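Local coordinates for thioredoxin-like protein (Bacteroides caccae ATCC 43185, PDB 4YOD) that is of uncharacterised function but carries a thioredoxin-like domain behind a helical domain, and is probably a thiol-disulfide oxidoreductase, at residues Gly151-Asn156 with Ser168-Asn173. Numbering follows the deposited sequence.
Sequences GTKAIN and SLYQLN
Two hydrogen bonds join Y170 to the loop between helix 132-146 and strand 158-160. Y170 OH donates to A154 O at 2.7 Å. It meets that oxygen on a lone pair, in the carbonyl plane, and the oxygen lies at the edge of the ring. The second bond runs from Y170 N to N156 OD1, 3.1 Å long and fairly straight at 160°. Here the donor sits above the amide carbonyl plane, off the lone pairs. The CG of N156 is anti to its backbone N (chi1 -170°), which carries OD1 to the start of the turn after strand 166-168.

Packing on the Y170 ring fills much of the contact. N156 CB lies 3.5 Å from Y170 CD1, and the amide stands at 75° to the ring. The K153 chain crosses the phenol end, with CB 3.5 Å from Y170 OH; its NZ bonds to E266 O. A154 CB meets L169 CD2 at 4.0 Å, and both side chains also touch L263 of the central sheet.

A phenylalanine in place of Y170 would probably leave A154 O without this donor and the ring less firmly fixed. Y170 is thus held at two points, which would fix both its ring and the turn backbone.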
loop_
_atom_site.group_PDB
_atom_site.type_symbol
_atom_site.label_atom_id
_atom_site.label_comp_id
_atom_site.label_asym_id
_atom_site.label_seq_id
_atom_site.Cartn_x
_atom_site.Cartn_y
_atom_site.Cartn_z
ATOM N N GLY A 151 -1.301 11.674 0.472
ATOM C CA GLY A 151 -1.645 12.984 1.015
ATOM C C GLY A 151 -0.456 13.722 1.599
ATOM O O GLY A 151 -0.624 14.800 2.159
ATOM N N THR A 152 0.758 13.159 1.473
ATOM C CA THR A 152 1.990 13.800 1.979
ATOM C C THR A 152 2.955 14.020 0.822
ATOM O O THR A 152 2.848 13.348 -0.210
ATOM C CB THR A 152 2.659 12.991 3.117
ATOM O OG1 THR A 152 3.340 11.841 2.584
ATOM C CG2 THR A 152 1.687 12.602 4.232
ATOM N N LYS A 153 3.907 14.946 0.996
ATOM C CA LYS A 153 4.885 15.284 -0.041
ATOM C C LYS A 153 5.927 14.171 -0.202
ATOM O O LYS A 153 6.478 13.686 0.798
ATOM C CB LYS A 153 5.561 16.631 0.309
ATOM C CG LYS A 153 4.815 17.813 -0.296
ATOM C CD LYS A 153 5.408 19.149 0.134
ATOM C CE LYS A 153 4.838 20.296 -0.664
ATOM N NZ LYS A 153 5.530 20.455 -1.970
ATOM N N ALA A 154 6.162 13.739 -1.452
ATOM C CA ALA A 154 7.130 12.689 -1.766
ATOM C C ALA A 154 8.557 13.053 -1.329
ATOM O O ALA A 154 8.919 14.232 -1.299
ATOM C CB ALA A 154 7.118 12.405 -3.257
ATOM N N ILE A 155 9.374 12.049 -0.976
ATOM C CA ILE A 155 10.760 12.314 -0.569
ATOM C C ILE A 155 11.621 12.543 -1.828
ATOM O O ILE A 155 11.652 11.698 -2.730
ATOM C CB ILE A 155 11.338 11.206 0.340
ATOM C CG1 ILE A 155 10.529 11.137 1.666
ATOM C CG2 ILE A 155 12.827 11.488 0.623
ATOM C CD1 ILE A 155 10.896 10.013 2.596
ATOM N N ASN A 156 12.302 13.703 -1.885
ATOM C CA ASN A 156 13.162 14.078 -3.011
ATOM C C ASN A 156 14.394 13.180 -3.087
ATOM O O ASN A 156 14.872 12.688 -2.065
ATOM C CB ASN A 156 13.600 15.543 -2.888
ATOM C CG ASN A 156 14.288 16.058 -4.121
ATOM O OD1 ASN A 156 13.964 15.682 -5.259
ATOM N ND2 ASN A 156 15.303 16.853 -3.917
ATOM N N SER A 168 16.947 16.021 -10.091
ATOM C CA SER A 168 16.247 15.646 -8.873
ATOM C C SER A 168 14.740 15.543 -9.148
ATOM O O SER A 168 14.234 16.172 -10.082
ATOM C CB SER A 168 16.542 16.628 -7.744
ATOM O OG SER A 168 15.770 17.815 -7.826
ATOM N N LEU A 169 14.023 14.758 -8.322
ATOM C CA LEU A 169 12.580 14.589 -8.447
ATOM C C LEU A 169 11.855 15.941 -8.450
ATOM O O LEU A 169 11.040 16.187 -9.332
ATOM C CB LEU A 169 12.043 13.713 -7.293
ATOM C CG LEU A 169 10.523 13.582 -7.160
ATOM C CD1 LEU A 169 9.933 12.833 -8.352
ATOM C CD2 LEU A 169 10.155 12.875 -5.870
ATOM N N TYR A 170 12.187 16.814 -7.494
ATOM C CA TYR A 170 11.511 18.095 -7.324
ATOM C C TYR A 170 11.860 19.125 -8.394
ATOM O O TYR A 170 11.128 20.110 -8.527
ATOM C CB TYR A 170 11.755 18.672 -5.925
ATOM C CG TYR A 170 10.775 18.138 -4.895
ATOM C CD1 TYR A 170 10.797 16.801 -4.509
ATOM C CD2 TYR A 170 9.821 18.968 -4.313
ATOM C CE1 TYR A 170 9.912 16.307 -3.554
ATOM C CE2 TYR A 170 8.919 18.481 -3.366
ATOM C CZ TYR A 170 8.986 17.155 -2.973
ATOM O OH TYR A 170 8.104 16.661 -2.039
ATOM N N GLN A 171 12.915 18.875 -9.189
ATOM C CA GLN A 171 13.327 19.764 -10.278
ATOM C C GLN A 171 12.467 19.528 -11.530
ATOM O O GLN A 171 12.519 20.317 -12.477
ATOM C CB GLN A 171 14.818 19.585 -10.592
ATOM C CG GLN A 171 15.702 20.500 -9.753
ATOM C CD GLN A 171 17.153 20.087 -9.703
ATOM O OE1 GLN A 171 17.586 19.090 -10.304
ATOM N NE2 GLN A 171 17.942 20.858 -8.967
ATOM N N LEU A 172 11.667 18.460 -11.527
ATOM C CA LEU A 172 10.785 18.150 -12.641
ATOM C C LEU A 172 9.479 18.901 -12.491
ATOM O O LEU A 172 8.889 18.931 -11.413
ATOM C CB LEU A 172 10.551 16.647 -12.770
ATOM C CG LEU A 172 11.794 15.845 -13.114
ATOM C CD1 LEU A 172 11.579 14.371 -12.826
ATOM C CD2 LEU A 172 12.259 16.123 -14.551
ATOM N N ASN A 173 9.032 19.510 -13.582
ATOM C CA ASN A 173 7.846 20.351 -13.598
ATOM C C ASN A 173 6.778 19.780 -14.508
ATOM O O ASN A 173 6.955 19.757 -15.732
ATOM C CB ASN A 173 8.226 21.774 -14.041
ATOM C CG ASN A 173 9.387 22.343 -13.260
ATOM O OD1 ASN A 173 9.399 22.334 -12.029
ATOM N ND2 ASN A 173 10.405 22.823 -13.960
#